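Local coordinates for signal transduction histidine kinase, LytS (PDB 5XSJ), which is probably a membrane-bound sensor histidine kinase that transfers phosphate from ATP to a protein histidine, the piece here being an all-helical N-terminal part, at residues V72-T83 / C121-F132. Numbering follows the deposited sequence.
Sequences VNQYILRDLDNT and CDAYASTLMQNF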
loop_
_atom_site.group_PDB
_atom_site.type_symbol
_atom_site.label_atom_id
_atom_site.label_comp_id
_atom_site.label_asym_id
_atom_site.label_seq_id
_atom_site.Cartn_x
_atom_site.Cartn_y
_atom_site.Cartn_z
ATOM N N VAL B 72 -5.964 -12.615 27.248
ATOM C CA VAL B 72 -5.705 -12.441 25.820
ATOM C C VAL B 72 -5.854 -10.988 25.370
ATOM O O VAL B 72 -4.956 -10.448 24.713
ATOM C CB VAL B 72 -6.641 -13.338 24.975
ATOM C CG1 VAL B 72 -6.591 -12.955 23.497
ATOM C CG2 VAL B 72 -6.276 -14.810 25.163
ATOM N N ASN B 73 -6.979 -10.361 25.720
ATOM C CA ASN B 73 -7.261 -8.993 25.300
ATOM C C ASN B 73 -6.247 -8.007 25.853
ATOM O O ASN B 73 -6.026 -6.952 25.283
ATOM C CB ASN B 73 -8.663 -8.574 25.727
ATOM C CG ASN B 73 -9.743 -9.365 25.030
ATOM O OD1 ASN B 73 -9.534 -9.919 23.945
ATOM N ND2 ASN B 73 -10.920 -9.417 25.648
ATOM N N GLN B 74 -5.674 -8.363 26.996
ATOM C CA GLN B 74 -4.580 -7.649 27.636
ATOM C C GLN B 74 -3.480 -7.256 26.643
ATOM O O GLN B 74 -3.022 -6.105 26.627
ATOM C CB GLN B 74 -4.004 -8.549 28.727
ATOM C CG GLN B 74 -3.227 -7.909 29.843
ATOM C CD GLN B 74 -2.559 -8.964 30.736
ATOM O OE1 GLN B 74 -2.504 -10.150 30.386
ATOM N NE2 GLN B 74 -2.054 -8.534 31.886
ATOM N N TYR B 75 -3.061 -8.227 25.829
ATOM C CA TYR B 75 -2.003 -8.048 24.829
ATOM C C TYR B 75 -2.427 -7.135 23.690
ATOM O O TYR B 75 -1.643 -6.311 23.239
ATOM C CB TYR B 75 -1.555 -9.409 24.254
ATOM C CG TYR B 75 -0.781 -10.209 25.270
ATOM C CD1 TYR B 75 0.561 -9.946 25.499
ATOM C CD2 TYR B 75 -1.400 -11.190 26.035
ATOM C CE1 TYR B 75 1.273 -10.643 26.449
ATOM C CE2 TYR B 75 -0.690 -11.898 26.996
ATOM C CZ TYR B 75 0.645 -11.618 27.195
ATOM O OH TYR B 75 1.371 -12.306 28.136
ATOM N N ILE B 76 -3.657 -7.303 23.222
ATOM C CA ILE B 76 -4.190 -6.480 22.149
ATOM C C ILE B 76 -4.407 -5.045 22.635
ATOM O O ILE B 76 -4.145 -4.088 21.907
ATOM C CB ILE B 76 -5.521 -7.053 21.610
ATOM C CG1 ILE B 76 -5.333 -8.502 21.162
ATOM C CG2 ILE B 76 -6.042 -6.213 20.442
ATOM C CD1 ILE B 76 -6.639 -9.214 20.827
ATOM N N LEU B 77 -4.877 -4.903 23.874
ATOM C CA LEU B 77 -5.172 -3.586 24.429
ATOM C C LEU B 77 -3.888 -2.806 24.629
ATOM O O LEU B 77 -3.836 -1.600 24.358
ATOM C CB LEU B 77 -5.935 -3.700 25.749
ATOM C CG LEU B 77 -7.441 -3.893 25.615
ATOM C CD1 LEU B 77 -8.067 -4.300 26.937
ATOM C CD2 LEU B 77 -8.067 -2.623 25.103
ATOM N N ARG B 78 -2.851 -3.496 25.092
ATOM C CA ARG B 78 -1.547 -2.866 25.226
ATOM C C ARG B 78 -1.025 -2.398 23.858
ATOM O O ARG B 78 -0.521 -1.294 23.734
ATOM C CB ARG B 78 -0.536 -3.810 25.885
ATOM C CG ARG B 78 0.864 -3.204 25.977
ATOM C CD ARG B 78 1.836 -4.091 26.724
ATOM N NE ARG B 78 2.045 -5.362 26.041
ATOM C CZ ARG B 78 2.813 -6.341 26.513
ATOM N NH1 ARG B 78 3.440 -6.189 27.680
ATOM N NH2 ARG B 78 2.948 -7.469 25.823
ATOM N N ASP B 79 -1.148 -3.239 22.832
ATOM C CA ASP B 79 -0.718 -2.838 21.492
ATOM C C ASP B 79 -1.516 -1.634 20.994
ATOM O O ASP B 79 -0.977 -0.726 20.369
ATOM C CB ASP B 79 -0.870 -3.992 20.494
ATOM C CG ASP B 79 0.168 -5.088 20.688
ATOM O OD1 ASP B 79 1.202 -4.840 21.356
ATOM O OD2 ASP B 79 -0.052 -6.203 20.155
ATOM N N LEU B 80 -2.817 -1.655 21.251
ATOM C CA LEU B 80 -3.688 -0.593 20.792
ATOM C C LEU B 80 -3.382 0.715 21.546
ATOM O O LEU B 80 -3.292 1.781 20.950
ATOM C CB LEU B 80 -5.152 -1.015 20.966
ATOM C CG LEU B 80 -6.203 0.087 20.822
ATOM C CD1 LEU B 80 -6.132 0.776 19.449
ATOM C CD2 LEU B 80 -7.588 -0.467 21.093
ATOM N N ASP B 81 -3.203 0.618 22.854
ATOM C CA ASP B 81 -2.894 1.784 23.691
ATOM C C ASP B 81 -1.581 2.439 23.281
ATOM O O ASP B 81 -1.497 3.657 23.110
ATOM C CB ASP B 81 -2.840 1.359 25.159
ATOM C CG ASP B 81 -2.908 2.547 26.126
ATOM O OD1 ASP B 81 -3.440 3.619 25.754
ATOM O OD2 ASP B 81 -2.426 2.398 27.269
ATOM N N ASN B 82 -0.543 1.626 23.117
ATOM C CA ASN B 82 0.732 2.135 22.630
ATOM C C ASN B 82 0.656 2.704 21.222
ATOM O O ASN B 82 1.270 3.708 20.922
ATOM C CB ASN B 82 1.777 1.038 22.689
ATOM C CG ASN B 82 2.258 0.808 24.083
ATOM O OD1 ASN B 82 2.342 1.755 24.867
ATOM N ND2 ASN B 82 2.552 -0.438 24.423
ATOM N N THR B 83 -0.118 2.065 20.360
ATOM C CA THR B 83 -0.228 2.525 18.985
ATOM C C THR B 83 -0.949 3.872 18.954
ATOM O O THR B 83 -0.599 4.751 18.169
ATOM C CB THR B 83 -0.961 1.475 18.111
ATOM O OG1 THR B 83 -0.258 0.233 18.204
ATOM C CG2 THR B 83 -1.033 1.897 16.659
ATOM N N CYS B 121 -4.753 1.300 14.518
ATOM C CA CYS B 121 -5.712 1.361 15.628
ATOM C C CYS B 121 -7.067 0.740 15.229
ATOM O O CYS B 121 -7.646 -0.041 15.976
ATOM C CB CYS B 121 -5.897 2.818 16.111
ATOM S SG CYS B 121 -4.430 3.529 16.930
ATOM N N ASP B 122 -7.554 1.069 14.040
ATOM C CA ASP B 122 -8.777 0.457 13.520
ATOM C C ASP B 122 -8.750 -1.053 13.490
ATOM O O ASP B 122 -9.757 -1.689 13.801
ATOM C CB ASP B 122 -9.076 0.958 12.112
ATOM C CG ASP B 122 -9.701 2.314 12.122
ATOM O OD1 ASP B 122 -10.075 2.768 13.230
ATOM O OD2 ASP B 122 -9.814 2.929 11.040
ATOM N N ALA B 123 -7.612 -1.632 13.111
ATOM C CA ALA B 123 -7.506 -3.090 13.047
ATOM C C ALA B 123 -7.486 -3.718 14.442
ATOM O O ALA B 123 -8.100 -4.768 14.657
ATOM C CB ALA B 123 -6.261 -3.516 12.252
ATOM N N TYR B 124 -6.780 -3.099 15.390
ATOM C CA TYR B 124 -6.800 -3.610 16.766
ATOM C C TYR B 124 -8.231 -3.576 17.316
ATOM O O TYR B 124 -8.684 -4.507 17.974
ATOM C CB TYR B 124 -5.860 -2.807 17.675
ATOM C CG TYR B 124 -4.402 -2.976 17.318
ATOM C CD1 TYR B 124 -3.854 -4.242 17.146
ATOM C CD2 TYR B 124 -3.583 -1.880 17.113
ATOM C CE1 TYR B 124 -2.530 -4.410 16.803
ATOM C CE2 TYR B 124 -2.247 -2.037 16.768
ATOM C CZ TYR B 124 -1.729 -3.303 16.617
ATOM O OH TYR B 124 -0.412 -3.474 16.261
ATOM N N ALA B 125 -8.942 -2.497 17.014
ATOM C CA ALA B 125 -10.288 -2.290 17.529
ATOM C C ALA B 125 -11.258 -3.321 16.977
ATOM O O ALA B 125 -12.069 -3.864 17.707
ATOM C CB ALA B 125 -10.768 -0.888 17.196
ATOM N N SER B 126 -11.170 -3.600 15.682
ATOM C CA SER B 126 -12.089 -4.566 15.096
ATOM C C SER B 126 -11.732 -5.974 15.586
ATOM O O SER B 126 -12.610 -6.805 15.779
ATOM C CB SER B 126 -12.067 -4.483 13.573
ATOM O OG SER B 126 -11.069 -5.338 13.065
ATOM N N THR B 127 -10.450 -6.233 15.829
ATOM C CA THR B 127 -10.042 -7.495 16.450
ATOM C C THR B 127 -10.620 -7.632 17.857
ATOM O O THR B 127 -11.153 -8.683 18.228
ATOM C CB THR B 127 -8.512 -7.624 16.535
ATOM O OG1 THR B 127 -7.954 -7.690 15.219
ATOM C CG2 THR B 127 -8.119 -8.866 17.305
ATOM N N LEU B 128 -10.507 -6.569 18.648
ATOM C CA LEU B 128 -11.088 -6.573 19.982
ATOM C C LEU B 128 -12.582 -6.846 19.930
ATOM O O LEU B 128 -13.100 -7.652 20.695
ATOM C CB LEU B 128 -10.831 -5.247 20.682
ATOM C CG LEU B 128 -9.536 -5.193 21.482
ATOM C CD1 LEU B 128 -9.335 -3.781 22.030
ATOM C CD2 LEU B 128 -9.549 -6.217 22.609
ATOM N N MET B 129 -13.271 -6.177 19.012
ATOM C CA MET B 129 -14.723 -6.285 18.927
ATOM C C MET B 129 -15.137 -7.711 18.612
ATOM O O MET B 129 -16.141 -8.203 19.120
ATOM C CB MET B 129 -15.279 -5.332 17.873
ATOM C CG MET B 129 -16.627 -4.712 18.221
ATOM S SD MET B 129 -17.094 -3.463 16.998
ATOM C CE MET B 129 -15.595 -2.482 16.921
ATOM N N GLN B 130 -14.353 -8.374 17.772
ATOM C CA GLN B 130 -14.605 -9.766 17.442
ATOM C C GLN B 130 -14.397 -10.675 18.645
ATOM O O GLN B 130 -15.176 -11.602 18.863
ATOM C CB GLN B 130 -13.711 -10.228 16.294
ATOM C CG GLN B 130 -13.973 -9.540 14.964
ATOM C CD GLN B 130 -13.135 -10.155 13.848
ATOM O OE1 GLN B 130 -13.247 -11.356 13.556
ATOM N NE2 GLN B 130 -12.279 -9.342 13.234
ATOM N N ASN B 131 -13.346 -10.414 19.413
ATOM C CA ASN B 131 -13.065 -11.191 20.614
ATOM C C ASN B 131 -14.150 -11.061 21.674
ATOM O O ASN B 131 -14.553 -12.050 22.281
ATOM C CB ASN B 131 -11.724 -10.777 21.202
ATOM C CG ASN B 131 -10.569 -11.217 20.345
ATOM O OD1 ASN B 131 -10.763 -11.752 19.253
ATOM N ND2 ASN B 131 -9.354 -10.999 20.833
ATOM N N PHE B 132 -14.613 -9.836 21.904
ATOM C CA PHE B 132 -15.733 -9.611 22.806
ATOM C C PHE B 132 -16.996 -10.299 22.291
ATOM O O PHE B 132 -17.813 -10.783 23.068
ATOM C CB PHE B 132 -15.989 -8.116 22.980
ATOM C CG PHE B 132 -14.958 -7.424 23.816
ATOM C CD1 PHE B 132 -14.505 -7.996 24.994
ATOM C CD2 PHE B 132 -14.436 -6.209 23.417
ATOM C CE1 PHE B 132 -13.552 -7.355 25.770
ATOM C CE2 PHE B 132 -13.488 -5.563 24.184
ATOM C CZ PHE B 132 -13.042 -6.137 25.362
HETATM O O HOH W 1 0.678 -0.823 15.661
#
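Tyr124, Leu128 and Ile76 interlock where two antiparallel helices of an all-helical domain meet, a worked example of knobs-into-holes packing. The axes of 73-83 and 121-132 run at 156° to each other and come within 9.5 Å. Each of the three side chains is a knob: Tyr124 fits among Ile76, Asp79, Leu80 and Thr83, Leu128 among Asn73, Ile76, Leu77 and Leu80, and Ile76 returns the arrangement among Tyr124, Thr127, Leu128 and Asn131.

Asp79 CB sits over one face of the Tyr124 ring, 4.2 Å from its centroid in a CH-pi contact; outside this helix pair, the Asp79 carboxylate has its own partner, a basic side chain on the chain of another protein. Leu128 splits its two methyls: CD1 packs 3.5 Å from Leu77 CD2, while CD2 touches Asn73 OD1 at 3.9 Å. Leu77 and Leu80 also touch helix 45-67, which joins this pair to a third helix of the chain. With CG2 anti to the backbone N, Ile76 lays that methyl 3.8 Å from Leu128 CG, and its other branch carries CD1 to Thr127 CG2.

Polar links join both ends of the seam. Asn131 ND2 donates to Asn73 OD1 at 3.3 Å, nearly straight at 163°, between almost coplanar amides. At the other end, one water bridges the helices, donating to Thr83 OG1 and lying 2.9 Å from Tyr124 OH, in the plane of the phenol ring at its edge.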